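Local coordinates for ATP12 ATPase (Paracoccus denitrificans, PDB 2ZD2), which probably acts as a chaperone in the assembly of F1-ATPase, the catalytic part of ATP synthase, at residues 6-11 against 26-31; 51-56 against 63-68. The protein carries 1 engineered substitution. All coordinates share one frame; numbering follows the deposited sequence.

Contact 1 (6-11 against 26-31); sequences RRFWAS and DERPLR
Asp26 meets Ser11 with both its backbone and its side chain. Asp26 N donates to Ser11 O (2.9 Å), while the carboxylate OD1 turns back to collect two amides, Ala10 N at 3.1 Å and Ser11 N at 3.3 Å. The second bond is nearly straight, 173° at the hydrogen. Ala10 N comes from the syn side and Ser11 N from above the carboxylate plane, both from the same face. The torsion behind this sets CG beside the Asp26 N and anti to the carbonyl carbon (chi1 -74°), which lets the carboxylate reach Ala10 N and Ser11 N while the Asp26 amide serves Ser11 O. The other oxygen, OD2, rests against Trp9 CB at 3.4 Å; the indole itself runs inward, where its NE1 bonds to Trp53 O. A second, looser touch joins Phe8 CE1 and Arg28 NH1, 4.1 Å apart, ring and guanidinium inclined at 58°. The Ser11–Asp26 pairing stands at the end of the antiparallel ladder of strands 12-15 and 22-25, just where the chain turns toward strand 28-29. With an alanine in place of Asp26, Ala10 N and Ser11 N would probably lose their shared acceptor and the incoming loop would be freer to shift. The chemistry implies a polar closure at the protein surface, in which one carboxylate oxygen fixes two successive peptide groups ahead of the first strand.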
loop_
_atom_site.group_PDB
_atom_site.type_symbol
_atom_site.label_atom_id
_atom_site.label_comp_id
_atom_site.label_asym_id
_atom_site.label_seq_id
_atom_site.Cartn_x
_atom_site.Cartn_y
_atom_site.Cartn_z
ATOM N N ARG A 6 22.085 11.459 15.650
ATOM C CA ARG A 6 22.101 11.028 17.057
ATOM C C ARG A 6 20.883 11.399 17.899
ATOM O O ARG A 6 20.410 12.531 17.846
ATOM C CB ARG A 6 23.369 11.563 17.750
ATOM C CG ARG A 6 23.495 11.201 19.233
ATOM C CD ARG A 6 24.800 11.739 19.815
ATOM N NE ARG A 6 24.959 11.498 21.247
ATOM C CZ ARG A 6 25.467 10.382 21.761
ATOM N NH1 ARG A 6 25.862 9.407 20.951
ATOM N NH2 ARG A 6 25.590 10.246 23.077
ATOM N N ARG A 7 20.392 10.445 18.694
ATOM C CA ARG A 7 19.225 10.692 19.548
ATOM C C ARG A 7 19.685 11.535 20.736
ATOM O O ARG A 7 20.681 11.235 21.381
ATOM C CB ARG A 7 18.591 9.365 20.032
ATOM C CG ARG A 7 18.481 9.227 21.542
ATOM C CD ARG A 7 17.056 9.252 22.112
ATOM N NE ARG A 7 16.475 7.922 22.115
ATOM C CZ ARG A 7 15.385 7.546 22.788
ATOM N NH1 ARG A 7 14.708 8.390 23.561
ATOM N NH2 ARG A 7 14.957 6.307 22.654
ATOM N N PHE A 8 18.937 12.586 21.027
ATOM C CA PHE A 8 19.319 13.498 22.092
ATOM C C PHE A 8 18.140 13.773 23.004
ATOM O O PHE A 8 18.234 14.598 23.914
ATOM C CB PHE A 8 19.789 14.801 21.454
ATOM C CG PHE A 8 18.762 15.424 20.546
ATOM C CD1 PHE A 8 17.732 16.199 21.065
ATOM C CD2 PHE A 8 18.784 15.176 19.172
ATOM C CE1 PHE A 8 16.741 16.716 20.240
ATOM C CE2 PHE A 8 17.793 15.692 18.338
ATOM C CZ PHE A 8 16.769 16.460 18.878
ATOM N N TRP A 9 17.033 13.079 22.750
ATOM C CA TRP A 9 15.817 13.271 23.522
ATOM C C TRP A 9 15.604 12.170 24.539
ATOM O O TRP A 9 16.064 11.043 24.365
ATOM C CB TRP A 9 14.606 13.366 22.594
ATOM C CG TRP A 9 14.417 12.169 21.708
ATOM C CD1 TRP A 9 13.640 11.064 21.957
ATOM C CD2 TRP A 9 15.030 11.952 20.433
ATOM N NE1 TRP A 9 13.735 10.172 20.905
ATOM C CE2 TRP A 9 14.579 10.692 19.959
ATOM C CE3 TRP A 9 15.917 12.698 19.641
ATOM C CZ2 TRP A 9 14.989 10.168 18.733
ATOM C CZ3 TRP A 9 16.322 12.179 18.429
ATOM C CH2 TRP A 9 15.856 10.919 17.982
ATOM N N ALA A 10 14.912 12.530 25.608
ATOM C CA ALA A 10 14.632 11.622 26.701
ATOM C C ALA A 10 13.289 10.933 26.543
ATOM O O ALA A 10 13.192 9.708 26.622
ATOM C CB ALA A 10 14.675 12.392 28.027
ATOM N N SER A 11 12.252 11.726 26.326
ATOM C CA SER A 11 10.925 11.173 26.194
ATOM C C SER A 11 10.254 11.582 24.893
ATOM O O SER A 11 10.694 12.513 24.213
ATOM C CB SER A 11 10.064 11.616 27.374
ATOM O OG SER A 11 9.864 13.019 27.357
ATOM N N ASP A 26 10.620 15.394 23.592
ATOM C CA ASP A 26 10.773 16.211 24.794
ATOM C C ASP A 26 9.718 17.314 24.669
ATOM O O ASP A 26 8.533 17.081 24.893
ATOM C CB ASP A 26 12.177 16.826 24.896
ATOM C CG ASP A 26 13.242 15.812 25.291
ATOM O OD1 ASP A 26 12.954 14.914 26.107
ATOM O OD2 ASP A 26 14.385 15.928 24.795
ATOM N N GLU A 27 10.141 18.511 24.294
ATOM C CA GLU A 27 9.198 19.610 24.139
ATOM C C GLU A 27 9.227 20.055 22.687
ATOM O O GLU A 27 8.429 20.885 22.257
ATOM C CB GLU A 27 9.598 20.779 25.048
ATOM C CG GLU A 27 9.789 20.379 26.500
ATOM C CD GLU A 27 8.519 19.827 27.115
ATOM O OE1 GLU A 27 7.623 20.635 27.445
ATOM O OE2 GLU A 27 8.410 18.587 27.254
ATOM N N ARG A 28 10.155 19.475 21.935
ATOM C CA ARG A 28 10.346 19.818 20.536
ATOM C C ARG A 28 9.516 18.991 19.555
ATOM O O ARG A 28 9.714 17.776 19.419
ATOM C CB ARG A 28 11.835 19.720 20.209
ATOM C CG ARG A 28 12.647 20.757 20.970
ATOM C CD ARG A 28 14.129 20.455 20.964
ATOM N NE ARG A 28 14.873 21.529 21.614
ATOM C CZ ARG A 28 15.997 21.350 22.302
ATOM N NH1 ARG A 28 16.510 20.130 22.432
ATOM N NH2 ARG A 28 16.605 22.391 22.869
ATOM N N PRO A 29 8.562 19.651 18.870
ATOM C CA PRO A 29 7.652 19.068 17.880
ATOM C C PRO A 29 8.409 18.471 16.704
ATOM O O PRO A 29 9.373 19.061 16.209
ATOM C CB PRO A 29 6.802 20.264 17.450
ATOM C CG PRO A 29 6.761 21.114 18.701
ATOM C CD PRO A 29 8.206 21.059 19.131
ATOM N N LEU A 30 7.976 17.295 16.261
ATOM C CA LEU A 30 8.615 16.643 15.129
ATOM C C LEU A 30 8.183 17.319 13.838
ATOM O O LEU A 30 7.003 17.579 13.634
ATOM C CB LEU A 30 8.231 15.159 15.071
ATOM C CG LEU A 30 9.305 14.163 15.500
ATOM C CD1 LEU A 30 8.778 12.742 15.376
ATOM C CD2 LEU A 30 10.535 14.361 14.631
ATOM N N ARG A 31 9.144 17.613 12.974
ATOM C CA ARG A 31 8.843 18.235 11.697
ATOM C C ARG A 31 9.148 17.241 10.578
ATOM O O ARG A 31 9.807 16.225 10.795
ATOM C CB ARG A 31 9.685 19.501 11.513
ATOM C CG ARG A 31 9.419 20.584 12.555
ATOM C CD ARG A 31 10.094 21.886 12.174
ATOM N NE ARG A 31 11.545 21.739 12.078
ATOM C CZ ARG A 31 12.361 22.679 11.610
ATOM N NH1 ARG A 31 11.871 23.840 11.194
ATOM N NH2 ARG A 31 13.668 22.459 11.559
#

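Contact 2 (51-56 against 63-68); sequences EEWQAV and NAMPLT
Glu52 OE1 is gripped twice by one residue, Thr68, whose hydroxyl OG1 donates to it at 2.8 Å and whose amide N donates at 3.0 Å. The amide arrives on the syn side, close to the carboxylate plane, and the hydroxyl nearly along the C-O axis. The partner oxygen OE2 uses its syn lone pair for Leu67 N at 2.9 Å. Beyond CG the glutamate chain is extended (chi2 -174°), which carries the carboxylate across from helix 43-54 to the first turn of helix 66-78. Met65 holds the N-cap position there and has no polar side-chain acceptor to offer, and Pro66 has no N-H, so an acceptor from the preceding helix serves the Leu67 and Thr68 amides. These are two consecutive helices, with a carboxylate near the end of the first bonded to amides in the opening turn of the second, where the helix dipole would be expected to favour its negative charge. Thr68 OG1 has a second partner in segment 51-56: Trp53 NE1 donates to it at 3.1 Å, with the hydroxyl tilted 24° from the indole plane. Over one face of the same indole lies Met65, its chain bent at the sulfur (chi3 81°). The SD stands 4.6 Å from the centroid of the six-membered ring, a Met-aromatic contact; CE is modelled over the five-membered ring, but too close for its placement to be trusted. Ile60, in the connection between the segments, touches both Met65 and Trp53.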
loop_
_atom_site.group_PDB
_atom_site.type_symbol
_atom_site.label_atom_id
_atom_site.label_comp_id
_atom_site.label_asym_id
_atom_site.label_seq_id
_atom_site.Cartn_x
_atom_site.Cartn_y
_atom_site.Cartn_z
ATOM N N GLU A 51 6.202 5.687 19.209
ATOM C CA GLU A 51 6.925 4.491 19.625
ATOM C C GLU A 51 8.175 4.316 18.780
ATOM O O GLU A 51 9.203 3.825 19.266
ATOM C CB GLU A 51 6.077 3.221 19.483
ATOM C CG GLU A 51 4.873 3.135 20.377
ATOM C CD GLU A 51 4.143 1.819 20.187
ATOM O OE1 GLU A 51 4.558 0.805 20.792
ATOM O OE2 GLU A 51 3.164 1.791 19.408
ATOM N N GLU A 52 8.083 4.685 17.504
ATOM C CA GLU A 52 9.239 4.549 16.628
ATOM C C GLU A 52 10.348 5.463 17.121
ATOM O O GLU A 52 11.496 5.063 17.145
ATOM C CB GLU A 52 8.902 4.920 15.185
ATOM C CG GLU A 52 7.946 3.964 14.494
ATOM C CD GLU A 52 7.759 4.297 13.023
ATOM O OE1 GLU A 52 7.927 5.489 12.641
ATOM O OE2 GLU A 52 7.417 3.364 12.257
ATOM N N TRP A 53 10.005 6.686 17.510
ATOM C CA TRP A 53 11.051 7.592 17.981
ATOM C C TRP A 53 11.563 7.229 19.375
ATOM O O TRP A 53 12.714 7.505 19.706
ATOM C CB TRP A 53 10.563 9.045 17.914
ATOM C CG TRP A 53 10.459 9.522 16.488
ATOM C CD1 TRP A 53 9.443 9.258 15.606
ATOM C CD2 TRP A 53 11.480 10.189 15.732
ATOM N NE1 TRP A 53 9.778 9.702 14.347
ATOM C CE2 TRP A 53 11.021 10.280 14.394
ATOM C CE3 TRP A 53 12.741 10.711 16.051
ATOM C CZ2 TRP A 53 11.782 10.877 13.374
ATOM C CZ3 TRP A 53 13.502 11.305 15.033
ATOM C CH2 TRP A 53 13.016 11.382 13.711
ATOM N N GLN A 54 10.732 6.582 20.188
ATOM C CA GLN A 54 11.154 6.189 21.530
ATOM C C GLN A 54 12.061 4.984 21.385
ATOM O O GLN A 54 12.908 4.723 22.227
ATOM C CB GLN A 54 9.933 5.822 22.393
ATOM C CG GLN A 54 10.224 5.420 23.837
ATOM C CD GLN A 54 10.840 6.543 24.666
ATOM O OE1 GLN A 54 12.006 6.885 24.496
ATOM N NE2 GLN A 54 10.050 7.117 25.568
ATOM N N ALA A 55 11.897 4.256 20.288
ATOM C CA ALA A 55 12.697 3.051 20.044
ATOM C C ALA A 55 14.095 3.329 19.490
ATOM O O ALA A 55 14.939 2.433 19.420
ATOM C CB ALA A 55 11.923 2.093 19.086
ATOM N N VAL A 56 14.357 4.564 19.086
ATOM C CA VAL A 56 15.679 4.880 18.559
ATOM C C VAL A 56 16.705 4.591 19.655
ATOM O O VAL A 56 16.487 4.894 20.828
ATOM C CB VAL A 56 15.787 6.375 18.138
ATOM C CG1 VAL A 56 17.233 6.735 17.789
ATOM C CG2 VAL A 56 14.903 6.631 16.933
ATOM N N ASN A 63 15.090 3.212 8.174
ATOM C CA ASN A 63 14.538 1.932 7.761
ATOM C C ASN A 63 13.644 1.353 8.855
ATOM O O ASN A 63 12.695 0.617 8.579
ATOM C CB ASN A 63 15.673 0.950 7.461
ATOM C CG ASN A 63 16.655 1.493 6.443
ATOM O OD1 ASN A 63 16.389 1.489 5.241
ATOM N ND2 ASN A 63 17.798 1.976 6.923
ATOM N N ALA A 64 13.945 1.697 10.102
ATOM C CA ALA A 64 13.185 1.186 11.237
ATOM C C ALA A 64 11.985 2.035 11.540
ATOM O O ALA A 64 11.269 1.771 12.501
ATOM C CB ALA A 64 14.092 1.120 12.492
ATOM N N MET A 65 11.746 3.059 10.734
ATOM C CA MET A 65 10.627 3.943 11.018
ATOM C C MET A 65 9.697 4.087 9.839
ATOM O O MET A 65 9.498 5.192 9.290
ATOM C CB MET A 65 11.188 5.292 11.464
ATOM C CG MET A 65 12.191 5.075 12.587
ATOM S SD MET A 65 13.103 6.552 13.079
ATOM C CE MET A 65 11.972 7.312 14.106
ATOM N N PRO A 66 9.080 2.959 9.433
ATOM C CA PRO A 66 8.156 2.981 8.295
ATOM C C PRO A 66 6.973 3.925 8.420
ATOM O O PRO A 66 6.558 4.526 7.419
ATOM C CB PRO A 66 7.725 1.518 8.165
ATOM C CG PRO A 66 7.790 1.023 9.588
ATOM C CD PRO A 66 9.109 1.633 10.072
ATOM N N LEU A 67 6.422 4.072 9.624
ATOM C CA LEU A 67 5.273 4.975 9.798
ATOM C C LEU A 67 5.676 6.437 9.579
ATOM O O LEU A 67 4.965 7.219 8.947
ATOM C CB LEU A 67 4.681 4.817 11.196
ATOM C CG LEU A 67 4.142 3.425 11.480
ATOM C CD1 LEU A 67 3.678 3.324 12.923
ATOM C CD2 LEU A 67 2.993 3.170 10.490
ATOM N N THR A 68 6.810 6.810 10.137
ATOM C CA THR A 68 7.278 8.174 9.962
ATOM C C THR A 68 7.493 8.425 8.478
ATOM O O THR A 68 7.077 9.460 7.950
ATOM C CB THR A 68 8.588 8.392 10.707
ATOM O OG1 THR A 68 8.373 8.161 12.102
ATOM C CG2 THR A 68 9.093 9.805 10.500
#

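Overall arrangement
From the N terminus, the chain first runs through 6-11, then forms the hairpin of strands 12-15 and 22-25, and contact 1 closes that excursion where 26-31 leads into strand 28-29. Helix 43-54 follows, and contact 2 closes the short connection, with a 3-10 segment, that leads to helix 66-78. The two closures are therefore in series, neither nested nor crossed, with centres about 13 Å apart. They nevertheless meet directly: Arg7 NH2 lies 2.8 Å from Val56 O, a probable hydrogen bond, and Leu30 CD1 packs on Trp53 NE1. In this way the small antiparallel sheet and its leading loop are tied to the helical pair, which borders helix 210-232 through Leu67.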